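PDB 5HGC: serpin from Taeniopygia guttata, which belongs to the serpin family, probably inhibits serine endopeptidases, and binds a cortisol-type steroid in this crystal. Local coordinates for residues M48-L51 with T57-Q60. Residues are numbered along the deposited sequence; the frame is centred on the assembly and turned at random.
Sequences MLAL and TQSQ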
# COMPACT_ATOMS: atom_id res chain seq x y z
N MET A 48 1.57 12.77 8.59
CA MET A 48 2.55 13.01 9.61
C MET A 48 3.42 14.25 9.32
O MET A 48 3.60 15.08 10.22
CB MET A 48 3.34 11.75 9.78
CG MET A 48 4.27 11.75 10.95
SD MET A 48 5.84 11.26 10.26
CE MET A 48 6.45 12.88 9.83
N LEU A 49 3.92 14.42 8.09
CA LEU A 49 4.57 15.69 7.74
C LEU A 49 3.69 16.89 7.96
O LEU A 49 4.15 17.95 8.42
CB LEU A 49 5.05 15.75 6.30
CG LEU A 49 6.34 15.02 5.99
CD1 LEU A 49 6.70 15.40 4.56
CD2 LEU A 49 7.49 15.40 6.92
N ALA A 50 2.41 16.73 7.65
CA ALA A 50 1.48 17.84 7.87
C ALA A 50 1.51 18.34 9.33
O ALA A 50 1.26 19.53 9.57
CB ALA A 50 0.08 17.47 7.45
N LEU A 51 1.80 17.46 10.29
CA LEU A 51 1.90 17.88 11.69
C LEU A 51 2.83 19.04 11.80
O LEU A 51 2.54 20.01 12.50
CB LEU A 51 2.43 16.79 12.62
CG LEU A 51 1.39 15.84 13.14
CD1 LEU A 51 2.06 14.81 14.06
CD2 LEU A 51 0.34 16.66 13.87
N THR A 57 2.11 24.93 2.38
CA THR A 57 2.76 23.60 2.48
C THR A 57 1.81 22.57 3.11
O THR A 57 1.62 21.50 2.58
CB THR A 57 4.07 23.65 3.25
OG1 THR A 57 4.87 24.63 2.62
CG2 THR A 57 4.83 22.31 3.15
N GLN A 58 1.18 22.96 4.20
CA GLN A 58 0.34 22.10 4.94
C GLN A 58 -0.97 21.79 4.21
O GLN A 58 -1.40 20.60 4.16
CB GLN A 58 0.10 22.69 6.32
CG GLN A 58 -0.83 21.81 7.05
CD GLN A 58 -1.24 22.36 8.36
OE1 GLN A 58 -2.12 23.21 8.44
NE2 GLN A 58 -0.64 21.85 9.40
N SER A 59 -1.60 22.83 3.66
CA SER A 59 -2.88 22.73 2.94
C SER A 59 -2.74 21.83 1.70
O SER A 59 -3.63 21.02 1.43
CB SER A 59 -3.41 24.12 2.55
OG SER A 59 -2.81 24.58 1.34
N GLN A 60 -1.63 21.97 0.96
CA GLN A 60 -1.36 21.12 -0.20
C GLN A 60 -1.16 19.66 0.16
O GLN A 60 -1.54 18.76 -0.63
CB GLN A 60 -0.12 21.55 -0.95
CG GLN A 60 -0.25 22.77 -1.81
CD GLN A 60 1.10 23.18 -2.39
OE1 GLN A 60 2.09 22.41 -2.35
NE2 GLN A 60 1.16 24.39 -2.93
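Q58 reaches across to A50, from helix 55-64 to the C-terminal part of helix 39-52. The two CA atoms lie 5.3 Å apart, the nearest such pair between the segments. From CB the Q58 chain leaves with CG anti to the backbone N (chi1 177°) and stays extended to the amide, which carries the tip over to the other helix. CG passes 4.5 Å from the methyl CB of A50, a loose apolar touch. CG and CD each lie 4.0 Å from A50 O. NE2 makes the one hydrogen bond between the two segments, 3.0 Å to A50 O. The N-H points almost straight at the oxygen, at 162°. The acceptor lies nearly in the plane of the Q58 amide, but NE2 sits 26° off the plane of the A50 carbonyl. Next along helix 39-52, L51 starts its side chain away from helix 55-64, and the residue touches the bound diamino sugar. On the Q58 side, E74 of helix 74-89 and A53 pack against the glutamine. The contact joins two consecutive helices of the serpin fold across a short turn. One neutral amide N-H takes up a backbone carbonyl near a helix end, so the link is polar and directional but carries no net charge.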